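Local coordinates for protein enolase from the environmental genome shotgun sequencing of the Sargasso Sea (PDB 2QGY) that is of unknown function but belongs to the enolase superfamily and binds magnesium, so it probably acts on a carboxylate substrate through an enolate intermediate, at residues W30-T42 with W50-I63. Numbering follows the deposited sequence.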
loop_
_atom_site.group_PDB
_atom_site.type_symbol
_atom_site.label_atom_id
_atom_site.label_comp_id
_atom_site.label_asym_id
_atom_site.label_seq_id
_atom_site.Cartn_x
_atom_site.Cartn_y
_atom_site.Cartn_z
ATOM N N TRP A 30 -6.563 30.032 5.302
ATOM C CA TRP A 30 -7.373 29.102 6.106
ATOM C C TRP A 30 -6.553 27.879 6.562
ATOM O O TRP A 30 -6.689 27.418 7.709
ATOM C CB TRP A 30 -8.628 28.679 5.310
ATOM C CG TRP A 30 -9.335 27.517 5.944
ATOM C CD1 TRP A 30 -9.407 26.244 5.475
ATOM C CD2 TRP A 30 -10.021 27.523 7.209
ATOM N NE1 TRP A 30 -10.135 25.457 6.357
ATOM C CE2 TRP A 30 -10.505 26.214 7.431
ATOM C CE3 TRP A 30 -10.264 28.508 8.172
ATOM C CZ2 TRP A 30 -11.225 25.856 8.591
ATOM C CZ3 TRP A 30 -10.994 28.154 9.333
ATOM C CH2 TRP A 30 -11.464 26.844 9.517
ATOM N N SER A 31 -5.697 27.395 5.666
ATOM C CA SER A 31 -4.858 26.206 5.892
ATOM C C SER A 31 -3.535 26.297 5.111
ATOM O O SER A 31 -3.327 27.228 4.344
ATOM C CB SER A 31 -5.628 24.967 5.412
ATOM O OG SER A 31 -5.047 23.766 5.926
ATOM N N ASN A 32 -2.627 25.343 5.315
ATOM C CA ASN A 32 -1.544 25.131 4.344
ATOM C C ASN A 32 -2.121 24.165 3.324
ATOM O O ASN A 32 -2.867 23.239 3.684
ATOM C CB ASN A 32 -0.288 24.527 4.989
ATOM C CG ASN A 32 0.238 25.356 6.165
ATOM O OD1 ASN A 32 0.513 26.541 6.028
ATOM N ND2 ASN A 32 0.377 24.714 7.333
ATOM N N THR A 33 -1.854 24.410 2.053
ATOM C CA THR A 33 -2.141 23.412 1.031
ATOM C C THR A 33 -1.167 22.260 1.208
ATOM O O THR A 33 -0.032 22.457 1.631
ATOM C CB THR A 33 -1.986 23.998 -0.369
ATOM O OG1 THR A 33 -0.621 24.406 -0.537
ATOM C CG2 THR A 33 -2.934 25.194 -0.513
ATOM N N LYS A 34 -1.617 21.037 0.919
ATOM C CA LYS A 34 -0.686 19.907 0.937
ATOM C C LYS A 34 0.183 20.041 -0.309
ATOM O O LYS A 34 -0.158 20.805 -1.218
ATOM C CB LYS A 34 -1.457 18.567 0.927
ATOM C CG LYS A 34 -2.440 18.452 -0.202
ATOM C CD LYS A 34 -3.275 17.133 -0.256
ATOM C CE LYS A 34 -2.387 15.911 -0.169
ATOM N NZ LYS A 34 -3.028 14.663 -0.687
ATOM N N LYS A 35 1.290 19.307 -0.364
ATOM C CA LYS A 35 2.081 19.213 -1.594
ATOM C C LYS A 35 1.273 18.389 -2.621
ATOM O O LYS A 35 0.724 17.316 -2.283
ATOM C CB LYS A 35 3.435 18.558 -1.330
ATOM C CG LYS A 35 4.256 19.248 -0.252
ATOM C CD LYS A 35 5.698 18.737 -0.240
ATOM C CE LYS A 35 6.574 19.463 0.799
ATOM N NZ LYS A 35 6.077 19.301 2.190
ATOM N N PHE A 36 1.142 18.894 -3.851
ATOM C CA PHE A 36 0.452 18.144 -4.910
ATOM C C PHE A 36 1.501 17.550 -5.862
ATOM O O PHE A 36 2.593 18.088 -5.973
ATOM C CB PHE A 36 -0.497 19.079 -5.678
ATOM C CG PHE A 36 -1.460 19.835 -4.790
ATOM C CD1 PHE A 36 -2.323 19.155 -3.942
ATOM C CD2 PHE A 36 -1.523 21.226 -4.827
ATOM C CE1 PHE A 36 -3.259 19.861 -3.149
ATOM C CE2 PHE A 36 -2.431 21.927 -4.050
ATOM C CZ PHE A 36 -3.296 21.248 -3.201
ATOM N N ILE A 37 1.138 16.463 -6.536
ATOM C CA ILE A 37 1.989 15.794 -7.506
ATOM C C ILE A 37 1.197 15.800 -8.799
ATOM O O ILE A 37 0.234 15.070 -8.943
ATOM C CB ILE A 37 2.284 14.337 -7.085
ATOM C CG1 ILE A 37 2.914 14.315 -5.679
ATOM C CG2 ILE A 37 3.120 13.618 -8.182
ATOM C CD1 ILE A 37 3.024 12.881 -5.046
ATOM N N ILE A 38 1.629 16.629 -9.733
ATOM C CA ILE A 38 0.931 16.793 -11.004
ATOM C C ILE A 38 1.900 16.385 -12.108
ATOM O O ILE A 38 3.062 16.741 -12.042
ATOM C CB ILE A 38 0.494 18.235 -11.163
ATOM C CG1 ILE A 38 -0.554 18.544 -10.067
ATOM C CG2 ILE A 38 -0.100 18.443 -12.548
ATOM C CD1 ILE A 38 -1.045 19.952 -10.038
ATOM N N ILE A 39 1.433 15.606 -13.080
ATOM C CA ILE A 39 2.309 15.148 -14.168
ATOM C C ILE A 39 1.777 15.552 -15.536
ATOM O O ILE A 39 0.581 15.753 -15.724
ATOM C CB ILE A 39 2.548 13.603 -14.112
ATOM C CG1 ILE A 39 1.378 12.817 -14.730
ATOM C CG2 ILE A 39 2.794 13.147 -12.663
ATOM C CD1 ILE A 39 1.677 11.310 -14.847
ATOM N N LYS A 40 2.691 15.658 -16.503
ATOM C CA LYS A 40 2.291 15.835 -17.884
ATOM C C LYS A 40 3.109 14.844 -18.704
ATOM O O LYS A 40 4.328 14.809 -18.594
ATOM C CB LYS A 40 2.576 17.266 -18.361
ATOM C CG LYS A 40 1.952 17.505 -19.716
ATOM C CD LYS A 40 2.269 18.906 -20.291
ATOM C CE LYS A 40 3.568 18.936 -21.049
ATOM N NZ LYS A 40 3.757 20.340 -21.590
ATOM N N ILE A 41 2.416 14.049 -19.503
ATOM C CA ILE A 41 3.019 13.051 -20.393
ATOM C C ILE A 41 2.774 13.571 -21.805
ATOM O O ILE A 41 1.676 14.037 -22.102
ATOM C CB ILE A 41 2.338 11.675 -20.203
ATOM C CG1 ILE A 41 2.784 11.040 -18.862
ATOM C CG2 ILE A 41 2.632 10.746 -21.387
ATOM C CD1 ILE A 41 2.211 9.658 -18.582
ATOM N N THR A 42 3.805 13.514 -22.653
ATOM C CA THR A 42 3.681 13.857 -24.079
ATOM C C THR A 42 3.933 12.593 -24.904
ATOM O O THR A 42 4.918 11.878 -24.674
ATOM C CB THR A 42 4.716 14.938 -24.505
ATOM O OG1 THR A 42 4.674 16.028 -23.575
ATOM C CG2 THR A 42 4.385 15.483 -25.939
ATOM N N TRP A 50 -2.514 15.217 -18.908
ATOM C CA TRP A 50 -2.275 15.626 -17.531
ATOM C C TRP A 50 -2.854 14.616 -16.541
ATOM O O TRP A 50 -3.975 14.121 -16.737
ATOM C CB TRP A 50 -2.923 16.973 -17.274
ATOM C CG TRP A 50 -2.250 18.090 -17.980
ATOM C CD1 TRP A 50 -2.520 18.558 -19.238
ATOM C CD2 TRP A 50 -1.206 18.907 -17.454
ATOM N NE1 TRP A 50 -1.682 19.618 -19.536
ATOM C CE2 TRP A 50 -0.868 19.852 -18.455
ATOM C CE3 TRP A 50 -0.509 18.925 -16.228
ATOM C CZ2 TRP A 50 0.135 20.828 -18.262
ATOM C CZ3 TRP A 50 0.496 19.884 -16.032
ATOM C CH2 TRP A 50 0.816 20.820 -17.058
ATOM N N GLY A 51 -2.078 14.351 -15.487
ATOM C CA GLY A 51 -2.453 13.426 -14.407
ATOM C C GLY A 51 -2.095 14.070 -13.080
ATOM O O GLY A 51 -1.357 15.063 -13.010
ATOM N N GLU A 52 -2.624 13.490 -12.013
ATOM C CA GLU A 52 -2.332 13.947 -10.669
ATOM C C GLU A 52 -2.392 12.719 -9.772
ATOM O O GLU A 52 -3.269 11.887 -9.956
ATOM C CB GLU A 52 -3.359 14.985 -10.211
ATOM C CG GLU A 52 -3.031 15.540 -8.802
ATOM C CD GLU A 52 -3.714 16.848 -8.415
ATOM O OE1 GLU A 52 -4.460 17.482 -9.226
ATOM O OE2 GLU A 52 -3.499 17.257 -7.245
ATOM N N ALA A 53 -1.408 12.569 -8.883
ATOM C CA ALA A 53 -1.341 11.455 -7.926
ATOM C C ALA A 53 -1.792 11.955 -6.572
ATOM O O ALA A 53 -1.497 13.105 -6.203
ATOM C CB ALA A 53 0.104 10.943 -7.775
ATOM N N PHE A 54 -2.481 11.087 -5.832
ATOM C CA PHE A 54 -2.829 11.437 -4.468
ATOM C C PHE A 54 -1.544 11.465 -3.631
ATOM O O PHE A 54 -0.882 10.455 -3.470
ATOM C CB PHE A 54 -3.873 10.484 -3.895
ATOM C CG PHE A 54 -4.109 10.719 -2.453
ATOM C CD1 PHE A 54 -4.851 11.808 -2.050
ATOM C CD2 PHE A 54 -3.517 9.910 -1.512
ATOM C CE1 PHE A 54 -5.068 12.067 -0.709
ATOM C CE2 PHE A 54 -3.710 10.162 -0.124
ATOM C CZ PHE A 54 -4.476 11.248 0.257
ATOM N N SER A 55 -1.184 12.627 -3.111
ATOM C CA SER A 55 0.124 12.760 -2.442
ATOM C C SER A 55 0.035 12.487 -0.954
ATOM O O SER A 55 -0.995 12.735 -0.333
ATOM C CB SER A 55 0.738 14.147 -2.680
ATOM O OG SER A 55 -0.030 15.104 -2.013
ATOM N N ILE A 56 1.124 11.968 -0.384
ATOM C CA ILE A 56 1.123 11.480 1.003
ATOM C C ILE A 56 2.388 12.024 1.626
ATOM O O ILE A 56 3.447 11.974 1.004
ATOM C CB ILE A 56 1.076 9.937 1.105
ATOM C CG1 ILE A 56 -0.025 9.357 0.208
ATOM C CG2 ILE A 56 0.800 9.525 2.567
ATOM C CD1 ILE A 56 0.010 7.801 0.041
ATOM N N ASN A 57 2.245 12.605 2.816
ATOM C CA ASN A 57 3.358 13.295 3.492
ATOM C C ASN A 57 4.580 12.382 3.600
ATOM O O ASN A 57 4.453 11.220 3.980
ATOM C CB ASN A 57 2.891 13.797 4.873
ATOM C CG ASN A 57 3.808 14.864 5.483
ATOM O OD1 ASN A 57 3.733 15.114 6.696
ATOM N ND2 ASN A 57 4.674 15.475 4.678
ATOM N N PHE A 58 5.758 12.909 3.252
ATOM C CA PHE A 58 7.064 12.161 3.257
ATOM C C PHE A 58 7.257 11.126 2.138
ATOM O O PHE A 58 8.311 10.461 2.065
ATOM C CB PHE A 58 7.405 11.558 4.645
ATOM C CG PHE A 58 7.585 12.605 5.712
ATOM C CD1 PHE A 58 8.780 13.334 5.808
ATOM C CD2 PHE A 58 6.547 12.903 6.571
ATOM C CE1 PHE A 58 8.929 14.333 6.781
ATOM C CE2 PHE A 58 6.679 13.893 7.532
ATOM C CZ PHE A 58 7.872 14.602 7.648
ATOM N N ARG A 59 6.245 10.978 1.288
ATOM C CA ARG A 59 6.265 9.970 0.231
ATOM C C ARG A 59 6.144 10.606 -1.146
ATOM O O ARG A 59 6.167 9.901 -2.177
ATOM C CB ARG A 59 5.149 8.935 0.489
ATOM C CG ARG A 59 5.422 8.213 1.803
ATOM C CD ARG A 59 4.164 8.116 2.704
ATOM N NE ARG A 59 3.406 6.952 2.287
ATOM C CZ ARG A 59 2.515 6.341 3.058
ATOM N NH1 ARG A 59 1.902 5.266 2.602
ATOM N NH2 ARG A 59 2.256 6.824 4.274
ATOM N N GLU A 60 6.016 11.929 -1.182
ATOM C CA GLU A 60 5.817 12.616 -2.455
ATOM C C GLU A 60 6.913 12.330 -3.479
ATOM O O GLU A 60 6.620 12.023 -4.623
ATOM C CB GLU A 60 5.635 14.140 -2.280
ATOM C CG GLU A 60 4.499 14.533 -1.348
ATOM C CD GLU A 60 4.931 14.755 0.098
ATOM O OE1 GLU A 60 6.033 14.303 0.499
ATOM O OE2 GLU A 60 4.144 15.375 0.863
ATOM N N LYS A 61 8.181 12.431 -3.071
ATOM C CA LYS A 61 9.283 12.164 -3.999
ATOM C C LYS A 61 9.312 10.672 -4.376
ATOM O O LYS A 61 9.592 10.324 -5.528
ATOM C CB LYS A 61 10.619 12.596 -3.381
ATOM C CG LYS A 61 10.766 14.115 -3.286
ATOM C CD LYS A 61 12.217 14.553 -3.076
ATOM C CE LYS A 61 12.726 14.191 -1.700
ATOM N NZ LYS A 61 14.074 14.810 -1.377
ATOM N N GLY A 62 8.996 9.815 -3.410
ATOM C CA GLY A 62 8.927 8.371 -3.647
ATOM C C GLY A 62 7.887 8.040 -4.704
ATOM O O GLY A 62 8.150 7.271 -5.627
ATOM N N ILE A 63 6.718 8.665 -4.596
ATOM C CA ILE A 63 5.658 8.463 -5.577
ATOM C C ILE A 63 6.135 8.929 -6.968
ATOM O O ILE A 63 5.969 8.214 -7.985
ATOM C CB ILE A 63 4.359 9.155 -5.117
ATOM C CG1 ILE A 63 3.774 8.440 -3.864
ATOM C CG2 ILE A 63 3.316 9.217 -6.253
ATOM C CD1 ILE A 63 2.733 9.278 -3.161
HETATM O O HOH W 1 -2.853 15.012 -3.510
HETATM O O HOH W 2 4.631 17.067 2.569
HETATM O O HOH W 3 -1.644 15.756 -5.646
#
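Ile-39 and Gly-51 exchange two backbone hydrogen bonds, Ile-39 N to Gly-51 O (2.8 Å) and Gly-51 N to Ile-39 O, and Ala-53 N adds a further one to Ile-37 O; strands 37-42 and 50-53 run antiparallel, 152° between their directions. Where the strands part, a water accepts from Ile-37 N and lies within bonding distance of Ala-53 O and Glu-52 OE2. Polar side chains continue the join: Lys-34, bent at chi3 (-51°), brings NZ to Ser-55 O (2.8 Å). A second water links Lys-35 NZ, also held by Asn-23, to Glu-60 OE2. On one sheet face the aliphatic part of Lys-40 lies over the Trp-50 indole, its CB 4.0 Å from the six-membered ring centroid; Ile-38 CG2 meets the indole edge at CE3. Lys-40 NZ goes on to salt bridges with Glu-48 and Glu-366, and Glu-52 OE1 is hydrogen-bonded to Ser-306 OG. On the other face, Ile-37 CD1 packs against Ser-55 CB and Ile-63 CG2 (3.9 Å to the latter), tying the strand to helix 60-74. This is the beta hairpin of the N-terminal capping domain characteristic of the enolase superfamily, with the side chain of Phe-54 about 9 Å from the magnesium ion.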